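Local coordinates for sgbp-b (Bacteroides uniformis, PDB 7K44), which probably binds xyloglucan at the surface of this gut bacterium, as a glycan-binding protein of a xyloglucan utilization locus, at residues P97-E109 with A113-P125. Numbering follows the deposited sequence.
Sequences PAGLIDEGSLVVE and ASAFTPFRRTALP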
loop_
_atom_site.group_PDB
_atom_site.type_symbol
_atom_site.label_atom_id
_atom_site.label_comp_id
_atom_site.label_asym_id
_atom_site.label_seq_id
_atom_site.Cartn_x
_atom_site.Cartn_y
_atom_site.Cartn_z
ATOM N N PRO A 97 8.496 35.711 -11.081
ATOM C CA PRO A 97 9.156 37.020 -10.999
ATOM C C PRO A 97 10.476 36.935 -10.247
ATOM O O PRO A 97 10.754 35.982 -9.514
ATOM C CB PRO A 97 8.143 37.885 -10.239
ATOM C CG PRO A 97 7.305 36.901 -9.475
ATOM C CD PRO A 97 7.234 35.666 -10.325
ATOM N N ALA A 98 11.307 37.957 -10.458
ATOM C CA ALA A 98 12.543 38.068 -9.700
ATOM C C ALA A 98 12.242 38.387 -8.236
ATOM O O ALA A 98 11.186 38.928 -7.889
ATOM C CB ALA A 98 13.444 39.148 -10.299
ATOM N N GLY A 99 13.186 38.030 -7.370
ATOM C CA GLY A 99 13.027 38.288 -5.951
ATOM C C GLY A 99 11.943 37.464 -5.305
ATOM O O GLY A 99 11.269 37.940 -4.384
ATOM N N LEU A 100 11.755 36.233 -5.771
ATOM C CA LEU A 100 10.673 35.395 -5.283
ATOM C C LEU A 100 10.896 34.993 -3.829
ATOM O O LEU A 100 12.011 34.657 -3.421
ATOM C CB LEU A 100 10.581 34.145 -6.154
ATOM C CG LEU A 100 9.361 33.256 -5.939
ATOM C CD1 LEU A 100 8.087 34.068 -6.022
ATOM C CD2 LEU A 100 9.368 32.148 -6.974
ATOM N N ILE A 101 9.813 35.022 -3.051
ATOM C CA ILE A 101 9.880 34.572 -1.667
ATOM C C ILE A 101 10.232 33.085 -1.615
ATOM O O ILE A 101 10.007 32.323 -2.563
ATOM C CB ILE A 101 8.547 34.843 -0.957
ATOM C CG1 ILE A 101 7.430 34.032 -1.608
ATOM C CG2 ILE A 101 8.214 36.328 -0.988
ATOM C CD1 ILE A 101 6.135 34.057 -0.846
ATOM N N ASP A 102 10.792 32.668 -0.479
ATOM C CA ASP A 102 11.140 31.260 -0.314
ATOM C C ASP A 102 9.921 30.414 0.027
ATOM O O ASP A 102 9.816 29.264 -0.420
ATOM C CB ASP A 102 12.212 31.104 0.761
ATOM C CG ASP A 102 13.583 31.494 0.265
ATOM O OD1 ASP A 102 13.849 31.319 -0.946
ATOM O OD2 ASP A 102 14.396 31.968 1.084
ATOM N N GLU A 103 9.003 30.953 0.824
ATOM C CA GLU A 103 7.769 30.252 1.147
ATOM C C GLU A 103 6.702 31.239 1.592
ATOM O O GLU A 103 6.999 32.306 2.140
ATOM C CB GLU A 103 7.951 29.155 2.206
ATOM C CG GLU A 103 8.930 29.457 3.321
ATOM C CD GLU A 103 9.125 28.250 4.232
ATOM O OE1 GLU A 103 8.112 27.707 4.724
ATOM O OE2 GLU A 103 10.285 27.834 4.441
ATOM N N GLY A 104 5.456 30.851 1.356
ATOM C CA GLY A 104 4.293 31.635 1.700
ATOM C C GLY A 104 3.086 31.098 0.958
ATOM O O GLY A 104 2.796 29.900 1.018
ATOM N N SER A 105 2.386 31.970 0.245
ATOM C CA SER A 105 1.205 31.573 -0.495
ATOM C C SER A 105 1.227 32.243 -1.859
ATOM O O SER A 105 1.812 33.316 -2.041
ATOM C CB SER A 105 -0.111 31.915 0.230
ATOM O OG SER A 105 -0.130 31.416 1.566
ATOM N N LEU A 106 0.601 31.579 -2.829
ATOM C CA LEU A 106 0.335 32.162 -4.139
ATOM C C LEU A 106 -1.151 32.470 -4.223
ATOM O O LEU A 106 -1.980 31.604 -3.920
ATOM C CB LEU A 106 0.739 31.182 -5.238
ATOM C CG LEU A 106 0.491 31.580 -6.687
ATOM C CD1 LEU A 106 1.062 32.965 -7.023
ATOM C CD2 LEU A 106 1.087 30.523 -7.599
ATOM N N VAL A 107 -1.487 33.704 -4.608
ATOM C CA VAL A 107 -2.852 34.210 -4.521
ATOM C C VAL A 107 -3.352 34.633 -5.897
ATOM O O VAL A 107 -2.638 35.301 -6.654
ATOM C CB VAL A 107 -2.935 35.408 -3.551
ATOM C CG1 VAL A 107 -4.382 35.775 -3.315
ATOM C CG2 VAL A 107 -2.222 35.086 -2.242
ATOM N N VAL A 108 -4.598 34.270 -6.200
ATOM C CA VAL A 108 -5.338 34.811 -7.336
ATOM C C VAL A 108 -6.495 35.619 -6.765
ATOM O O VAL A 108 -7.427 35.057 -6.177
ATOM C CB VAL A 108 -5.855 33.711 -8.267
ATOM C CG1 VAL A 108 -6.664 34.324 -9.409
ATOM C CG2 VAL A 108 -4.707 32.873 -8.798
ATOM N N GLU A 109 -6.440 36.935 -6.939
ATOM C CA GLU A 109 -7.461 37.849 -6.443
ATOM C C GLU A 109 -8.375 38.207 -7.612
ATOM O O GLU A 109 -7.938 38.851 -8.573
ATOM C CB GLU A 109 -6.781 39.088 -5.864
ATOM C CG GLU A 109 -7.709 40.095 -5.212
ATOM C CD GLU A 109 -6.977 41.354 -4.777
ATOM O OE1 GLU A 109 -6.039 41.250 -3.959
ATOM O OE2 GLU A 109 -7.334 42.450 -5.260
ATOM N N ALA A 113 -14.020 36.876 -5.318
ATOM C CA ALA A 113 -13.277 36.549 -4.110
ATOM C C ALA A 113 -11.836 36.240 -4.504
ATOM O O ALA A 113 -11.431 36.446 -5.652
ATOM C CB ALA A 113 -13.936 35.380 -3.373
ATOM N N SER A 114 -11.063 35.739 -3.549
ATOM C CA SER A 114 -9.683 35.349 -3.783
ATOM C C SER A 114 -9.528 33.856 -3.536
ATOM O O SER A 114 -10.299 33.244 -2.788
ATOM C CB SER A 114 -8.720 36.116 -2.862
ATOM O OG SER A 114 -8.563 37.457 -3.288
ATOM N N ALA A 115 -8.534 33.270 -4.195
ATOM C CA ALA A 115 -8.098 31.912 -3.921
ATOM C C ALA A 115 -6.605 31.941 -3.634
ATOM O O ALA A 115 -5.880 32.790 -4.158
ATOM C CB ALA A 115 -8.386 30.965 -5.099
ATOM N N PHE A 116 -6.148 31.017 -2.795
ATOM C CA PHE A 116 -4.725 30.942 -2.507
ATOM C C PHE A 116 -4.315 29.502 -2.251
ATOM O O PHE A 116 -5.147 28.630 -1.987
ATOM C CB PHE A 116 -4.312 31.852 -1.343
ATOM C CG PHE A 116 -4.835 31.415 -0.000
ATOM C CD1 PHE A 116 -6.153 31.645 0.356
ATOM C CD2 PHE A 116 -3.999 30.802 0.915
ATOM C CE1 PHE A 116 -6.629 31.259 1.599
ATOM C CE2 PHE A 116 -4.469 30.412 2.158
ATOM C CZ PHE A 116 -5.785 30.640 2.497
ATOM N N THR A 117 -3.010 29.265 -2.325
ATOM C CA THR A 117 -2.464 27.930 -2.154
ATOM C C THR A 117 -1.084 28.082 -1.541
ATOM O O THR A 117 -0.424 29.104 -1.761
ATOM C CB THR A 117 -2.370 27.203 -3.512
ATOM O OG1 THR A 117 -2.022 25.828 -3.310
ATOM C CG2 THR A 117 -1.330 27.852 -4.433
ATOM N N PRO A 118 -0.630 27.112 -0.750
ATOM C CA PRO A 118 0.740 27.176 -0.233
ATOM C C PRO A 118 1.744 27.201 -1.373
ATOM O O PRO A 118 1.518 26.631 -2.440
ATOM C CB PRO A 118 0.873 25.882 0.584
ATOM C CG PRO A 118 -0.515 25.480 0.895
ATOM C CD PRO A 118 -1.339 25.907 -0.278
ATOM N N PHE A 119 2.860 27.896 -1.147
ATOM C CA PHE A 119 3.946 27.946 -2.112
ATOM C C PHE A 119 5.282 27.835 -1.397
ATOM O O PHE A 119 5.480 28.444 -0.338
ATOM C CB PHE A 119 3.944 29.261 -2.937
ATOM C CG PHE A 119 5.115 29.363 -3.876
ATOM C CD1 PHE A 119 5.124 28.652 -5.066
ATOM C CD2 PHE A 119 6.240 30.093 -3.532
ATOM C CE1 PHE A 119 6.211 28.703 -5.907
ATOM C CE2 PHE A 119 7.334 30.147 -4.372
ATOM C CZ PHE A 119 7.319 29.456 -5.563
ATOM N N ARG A 120 6.197 27.064 -1.983
ATOM C CA ARG A 120 7.607 27.119 -1.619
ATOM C C ARG A 120 8.450 26.905 -2.868
ATOM O O ARG A 120 8.028 26.233 -3.814
ATOM C CB ARG A 120 7.976 26.142 -0.494
ATOM C CG ARG A 120 7.436 24.754 -0.675
ATOM C CD ARG A 120 7.960 23.808 0.409
ATOM N NE ARG A 120 9.405 23.629 0.329
ATOM C CZ ARG A 120 10.224 23.714 1.375
ATOM N NH1 ARG A 120 9.740 23.976 2.580
ATOM N NH2 ARG A 120 11.527 23.529 1.209
ATOM N N ARG A 121 9.645 27.499 -2.866
ATOM C CA ARG A 121 10.496 27.507 -4.049
ATOM C C ARG A 121 11.235 26.204 -4.281
ATOM O O ARG A 121 11.668 25.951 -5.406
ATOM C CB ARG A 121 11.560 28.599 -3.948
ATOM C CG ARG A 121 11.117 29.988 -4.305
ATOM C CD ARG A 121 12.331 30.880 -4.536
ATOM N NE ARG A 121 13.508 30.422 -3.803
ATOM C CZ ARG A 121 14.545 29.796 -4.356
ATOM N NH1 ARG A 121 14.556 29.540 -5.659
ATOM N NH2 ARG A 121 15.568 29.412 -3.605
ATOM N N THR A 122 11.423 25.390 -3.249
ATOM C CA THR A 122 12.214 24.177 -3.369
ATOM C C THR A 122 11.359 22.970 -3.022
ATOM O O THR A 122 10.401 23.068 -2.248
ATOM C CB THR A 122 13.429 24.227 -2.440
ATOM O OG1 THR A 122 12.989 24.523 -1.110
ATOM C CG2 THR A 122 14.396 25.313 -2.900
ATOM N N ALA A 123 11.715 21.835 -3.616
ATOM C CA ALA A 123 10.990 20.593 -3.385
ATOM C C ALA A 123 11.301 20.037 -2.000
ATOM O O ALA A 123 12.432 20.120 -1.517
ATOM C CB ALA A 123 11.385 19.566 -4.440
ATOM N N LEU A 124 10.276 19.501 -1.348
ATOM C CA LEU A 124 10.469 18.691 -0.153
ATOM C C LEU A 124 10.831 17.266 -0.564
ATOM O O LEU A 124 10.483 16.823 -1.664
ATOM C CB LEU A 124 9.180 18.659 0.657
ATOM C CG LEU A 124 8.751 19.996 1.270
ATOM C CD1 LEU A 124 7.320 19.926 1.776
ATOM C CD2 LEU A 124 9.691 20.398 2.379
ATOM N N PRO A 125 11.538 16.528 0.295
ATOM C CA PRO A 125 11.818 15.130 -0.012
ATOM C C PRO A 125 10.526 14.325 -0.006
ATOM O O PRO A 125 9.554 14.697 0.672
ATOM C CB PRO A 125 12.743 14.693 1.137
ATOM C CG PRO A 125 12.376 15.584 2.263
ATOM C CD PRO A 125 12.057 16.914 1.621
HETATM O O HOH W 1 12.116 27.111 -0.093
HETATM O O HOH W 2 -6.148 39.070 -2.096
#
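Leu100 brings its methyl CD2 to the ring of Phe119, 3.7 Å from CZ, while the aliphatic part of Arg121 slides past it in the opposite direction. Phe64 also meets that ring edge-to-face, so a flat, bulky residue suits the inward face here. The carbonyl O of Ile101 lies in the ring plane at the edge, 3.9 Å from CE2; this buried oxygen has no hydrogen-bonding partner and also sits against CG of Arg121. Asp102 is doubly engaged: its backbone O accepts from Arg121 N, and its carboxylate forms a salt bridge, with OD1 3.0 Å from Arg121 NE. That bond is nearly straight (166° at the hydrogen) and lies in the guanidinium plane, though the carboxylate is turned 46° against it. Since Arg121 NH1 also reaches Val43 O, a leucine in its place would probably leave the Asp102 carboxylate without its charged mate and cost Val43 O its side-chain bond.

From Glu103 onward the segments form an antiparallel beta hairpin, strand 114-120 being the outer strand of a four-stranded sheet in the N-terminal beta-sandwich. Gly104 N donates to Phe119 O at 2.9 Å; a side chain on this glycine would run into Ile101 CD1. Ser105 OG turns to Ala67 O, giving a small hydroxyl a buried partner. Leu106 faces the sandwich interior with Thr117, its CB 4.0 Å from Thr117 CG2, and packs on Ile51. Across the other face, Val107 CG2 touches Phe116 CB at 4.0 Å; with CG between the backbone N and carbonyl carbon (chi1 69°), the Phe116 ring swings away from Val107. Val108 and Ala115 exchange backbone bonds, and at the turn end a water links Glu109 OE1 to Ser114 OG, polar groups suited to a partly exposed edge.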